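KLTH0A00704p (Lachancea thermotolerans, PDB 4J2G) probably helps recruit PI 3-kinase in autophagy through this N-terminal HORMA domain of an Atg13-family protein. Local coordinates at residues R131-M136 with R258-Y263. The protein carries 1 engineered substitution. Sequence-based numbering, arbitrary orientation.
Sequences RWLIQM and RISVSY. Engineered in segment 131-136: Met136 (natural residue Leu). With SO4 (sulfate ion), chain C.
Val261 sets its CG2 methyl over the face of the indole of Trp132, 3.6 Å from the centroid of the five-membered ring and 11° off the ring normal, a CH-pi contact. The two side chains run out together on the same face of the sheet from a non-hydrogen-bonded antiparallel pair whose CA atoms are 4.2 Å apart. A beta-branched valine suits this place: CG1 sits between the backbone N and the carbonyl carbon (chi1 61°), which leaves CG2 anti to the backbone N and over the pyrrole part, while CB meets Trp132 CE3 at the benzene part. Ile259 CG2 approaches the indole at its edge, 4.2 Å from Trp132 CE3, and Ile259 CG1 lies alongside Ile134 CG2. The indole N-H is satisfied by Glu130 within its own strand. Leu171 and Leu174 of helix 158-177 and Ile37 of helix 18-39 also touch Trp132, so an alanine here would probably open a gap between sheet and helices and leave the Val261 methyl without its aromatic partner.

The alternate residues use the other face, which is partly exposed and suits polar or long chains. Ser260, a small polar residue, brings OG alongside Leu133 CB at 3.8 Å. Arg131 carries its guanidinium clear of the strand pair: a bend at chi3 (-80°) turns it edge-on to a sulfate, probably from the crystallisation liquor, where Arg131 NH2 donates to sulfate O4 at 2.7 Å and NH1 to O1, with a weak bond from NH1 to O4. Arg131 NH2 also forms a salt bridge with Glu92 of the adjoining strand.

Paired backbone hydrogen bonds join Arg131 with Ser262, Leu133 with Ser260 and Gln135 with Arg258, that from Gln135 N being weak. Such alternation characterises an antiparallel sheet packed against helices, here between central strand 126-136 and its neighbour 255-264 in the Mad2-like HORMA fold.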
ATOM      1  N   ARG A 131      -2.076   2.635   0.473  1.00 37.50           N
ATOM      2  CA  ARG A 131      -2.605   1.917  -0.701  1.00 42.62           C
ATOM      3  C   ARG A 131      -1.687   2.133  -1.879  1.00 35.79           C
ATOM      4  O   ARG A 131      -1.510   3.259  -2.302  1.00 41.64           O
ATOM      5  CB  ARG A 131      -4.020   2.331  -1.043  1.00 37.42           C
ATOM      6  CG  ARG A 131      -4.682   1.472  -2.134  1.00 40.79           C
ATOM      7  CD  ARG A 131      -6.115   1.996  -2.401  1.00 44.24           C
ATOM      8  NE  ARG A 131      -7.079   1.536  -1.388  1.00 49.47           N
ATOM      9  CZ  ARG A 131      -7.883   2.325  -0.663  1.00 51.97           C
ATOM     10  NH1 ARG A 131      -7.875   3.639  -0.799  1.00 51.82           N
ATOM     11  NH2 ARG A 131      -8.737   1.779   0.198  1.00 52.76           N
ATOM     12  N   TRP A 132      -1.139   1.039  -2.392  1.00 41.94           N
ATOM     13  CA  TRP A 132      -0.130   1.072  -3.488  1.00 43.12           C
ATOM     14  C   TRP A 132      -0.858   0.718  -4.755  1.00 44.00           C
ATOM     15  O   TRP A 132      -1.836  -0.041  -4.745  1.00 40.75           O
ATOM     16  CB  TRP A 132       0.927  -0.018  -3.256  1.00 35.60           C
ATOM     17  CG  TRP A 132       1.770   0.163  -2.057  1.00 41.33           C
ATOM     18  CD1 TRP A 132       1.435  -0.172  -0.732  1.00 34.70           C
ATOM     19  CD2 TRP A 132       3.090   0.679  -2.015  1.00 36.11           C
ATOM     20  NE1 TRP A 132       2.464   0.164   0.091  1.00 43.02           N
ATOM     21  CE2 TRP A 132       3.512   0.636  -0.658  1.00 34.70           C
ATOM     22  CE3 TRP A 132       3.975   1.189  -2.999  1.00 40.90           C
ATOM     23  CZ2 TRP A 132       4.781   1.065  -0.241  1.00 38.88           C
ATOM     24  CZ3 TRP A 132       5.208   1.612  -2.597  1.00 38.27           C
ATOM     25  CH2 TRP A 132       5.613   1.566  -1.205  1.00 36.95           C
ATOM     26  N   LEU A 133      -0.372   1.238  -5.855  1.00 44.21           N
ATOM     27  CA  LEU A 133      -0.931   0.936  -7.164  1.00 41.96           C
ATOM     28  C   LEU A 133       0.297   0.779  -8.082  1.00 43.57           C
ATOM     29  O   LEU A 133       1.118   1.675  -8.137  1.00 39.42           O
ATOM     30  CB  LEU A 133      -1.646   2.163  -7.672  1.00 36.09           C
ATOM     31  CG  LEU A 133      -2.115   2.060  -9.132  1.00 42.84           C
ATOM     32  CD1 LEU A 133      -3.108   0.903  -9.382  1.00 39.12           C
ATOM     33  CD2 LEU A 133      -2.658   3.369  -9.696  1.00 39.73           C
ATOM     34  N   ILE A 134       0.387  -0.345  -8.770  1.00 41.81           N
ATOM     35  CA  ILE A 134       1.457  -0.649  -9.751  1.00 49.19           C
ATOM     36  C   ILE A 134       0.670  -0.994 -11.005  1.00 50.13           C
ATOM     37  O   ILE A 134      -0.388  -1.707 -10.945  1.00 46.69           O
ATOM     38  CB  ILE A 134       2.252  -1.875  -9.297  1.00 47.20           C
ATOM     39  CG1 ILE A 134       2.786  -1.627  -7.864  1.00 46.98           C
ATOM     40  CG2 ILE A 134       3.384  -2.201 -10.288  1.00 48.48           C
ATOM     41  CD1 ILE A 134       3.143  -2.908  -7.140  1.00 58.53           C
ATOM     42  N   GLN A 135       1.104  -0.402 -12.100  1.00 42.45           N
ATOM     43  CA  GLN A 135       0.340  -0.307 -13.341  1.00 44.34           C
ATOM     44  C   GLN A 135       1.276  -0.166 -14.540  1.00 48.97           C
ATOM     45  O   GLN A 135       2.371   0.424 -14.407  1.00 43.33           O
ATOM     46  CB  GLN A 135      -0.231   1.085 -13.327  1.00 56.79           C
ATOM     47  CG  GLN A 135      -1.698   1.164 -13.386  1.00 70.09           C
ATOM     48  CD  GLN A 135      -2.098   2.609 -13.290  1.00 81.32           C
ATOM     49  OE1 GLN A 135      -1.249   3.508 -13.078  1.00 67.46           O
ATOM     50  NE2 GLN A 135      -3.395   2.849 -13.420  1.00 68.39           N
HETATM   51  N   MSE A 136       0.806  -0.624 -15.691  1.00 55.12           N
HETATM   52  CA  MSE A 136       1.429  -0.366 -16.981  1.00 68.99           C
HETATM   53  C   MSE A 136       0.508   0.619 -17.708  1.00 74.77           C
HETATM   54  O   MSE A 136      -0.675   0.348 -17.828  1.00 67.07           O
HETATM   55  CB  MSE A 136       1.418  -1.760 -17.593  1.00 73.60           C
HETATM   56  CG  MSE A 136       2.279  -1.957 -18.826  1.00 87.45           C
HETATM   57 SE   MSE A 136       4.175  -1.579 -18.439  1.00113.09          SE
HETATM   58  CE  MSE A 136       4.267  -0.529 -20.090  1.00 88.90           C
ATOM     59  N   ARG A 258       4.289   2.582 -13.949  1.00 47.91           N
ATOM     60  CA  ARG A 258       4.050   3.641 -12.932  1.00 48.26           C
ATOM     61  C   ARG A 258       3.716   2.969 -11.584  1.00 52.39           C
ATOM     62  O   ARG A 258       2.785   2.140 -11.514  1.00 50.08           O
ATOM     63  CB  ARG A 258       2.831   4.517 -13.308  1.00 56.01           C
ATOM     64  CG  ARG A 258       2.973   5.340 -14.584  1.00 61.65           C
ATOM     65  CD  ARG A 258       1.771   6.215 -14.878  1.00 61.62           C
ATOM     66  NE  ARG A 258       1.827   6.895 -16.191  1.00 82.54           N
ATOM     67  CZ  ARG A 258       2.621   7.922 -16.554  1.00 78.05           C
ATOM     68  NH1 ARG A 258       3.512   8.481 -15.728  1.00 74.45           N
ATOM     69  NH2 ARG A 258       2.504   8.422 -17.781  1.00 85.29           N
ATOM     70  N   ILE A 259       4.487   3.316 -10.547  1.00 54.91           N
ATOM     71  CA  ILE A 259       4.235   2.926  -9.148  1.00 53.68           C
ATOM     72  C   ILE A 259       3.944   4.158  -8.318  1.00 48.60           C
ATOM     73  O   ILE A 259       4.702   5.110  -8.328  1.00 50.21           O
ATOM     74  CB  ILE A 259       5.473   2.256  -8.501  1.00 47.59           C
ATOM     75  CG1 ILE A 259       5.780   0.990  -9.295  1.00 53.27           C
ATOM     76  CG2 ILE A 259       5.157   1.880  -7.001  1.00 43.75           C
ATOM     77  CD1 ILE A 259       7.170   0.451  -9.103  1.00 57.36           C
ATOM     78  N   SER A 260       2.860   4.139  -7.603  1.00 44.11           N
ATOM     79  CA  SER A 260       2.552   5.212  -6.647  1.00 47.54           C
ATOM     80  C   SER A 260       1.957   4.628  -5.319  1.00 42.48           C
ATOM     81  O   SER A 260       1.562   3.484  -5.289  1.00 40.58           O
ATOM     82  CB  SER A 260       1.572   6.175  -7.275  1.00 41.34           C
ATOM     83  OG  SER A 260       0.369   5.418  -7.526  1.00 49.26           O
ATOM     84  N   VAL A 261       1.953   5.412  -4.231  1.00 44.24           N
ATOM     85  CA  VAL A 261       1.415   4.980  -2.944  1.00 41.61           C
ATOM     86  C   VAL A 261       0.819   6.218  -2.306  1.00 42.53           C
ATOM     87  O   VAL A 261       1.420   7.266  -2.323  1.00 47.05           O
ATOM     88  CB  VAL A 261       2.470   4.289  -1.993  1.00 38.55           C
ATOM     89  CG1 VAL A 261       3.593   5.243  -1.653  1.00 39.36           C
ATOM     90  CG2 VAL A 261       1.790   3.821  -0.672  1.00 37.22           C
ATOM     91  N   SER A 262      -0.384   6.076  -1.791  1.00 42.60           N
ATOM     92  CA  SER A 262      -1.029   7.052  -0.891  1.00 45.31           C
ATOM     93  C   SER A 262      -1.054   6.453   0.489  1.00 46.74           C
ATOM     94  O   SER A 262      -1.416   5.285   0.632  1.00 42.16           O
ATOM     95  CB  SER A 262      -2.462   7.238  -1.320  1.00 47.46           C
ATOM     96  OG  SER A 262      -2.428   7.988  -2.528  1.00 58.89           O
ATOM     97  N   TYR A 263      -0.684   7.252   1.497  1.00 46.66           N
ATOM     98  CA  TYR A 263      -0.579   6.776   2.851  1.00 44.90           C
ATOM     99  C   TYR A 263      -1.025   7.794   3.918  1.00 42.16           C
ATOM    100  O   TYR A 263      -0.843   8.970   3.777  1.00 39.28           O
ATOM    101  CB  TYR A 263       0.823   6.273   3.137  1.00 38.02           C
ATOM    102  CG  TYR A 263       1.889   7.322   2.924  1.00 38.06           C
ATOM    103  CD1 TYR A 263       2.478   7.496   1.650  1.00 45.41           C
ATOM    104  CD2 TYR A 263       2.337   8.096   3.957  1.00 35.50           C
ATOM    105  CE1 TYR A 263       3.460   8.452   1.439  1.00 39.14           C
ATOM    106  CE2 TYR A 263       3.352   9.061   3.777  1.00 39.94           C
ATOM    107  CZ  TYR A 263       3.923   9.212   2.518  1.00 40.33           C
ATOM    108  OH  TYR A 263       4.879  10.180   2.338  1.00 50.35           O
TER
HETATM  109  S   SO4 C 301     -10.783   4.481   1.424  1.00 63.02           S
HETATM  110  O1  SO4 C 301     -10.567   4.978   0.081  1.00 61.29           O
HETATM  111  O2  SO4 C 301     -11.054   5.711   2.181  1.00 59.05           O
HETATM  112  O3  SO4 C 301     -11.905   3.556   1.705  1.00 65.75           O
HETATM  113  O4  SO4 C 301      -9.575   3.719   1.802  1.00 67.52           O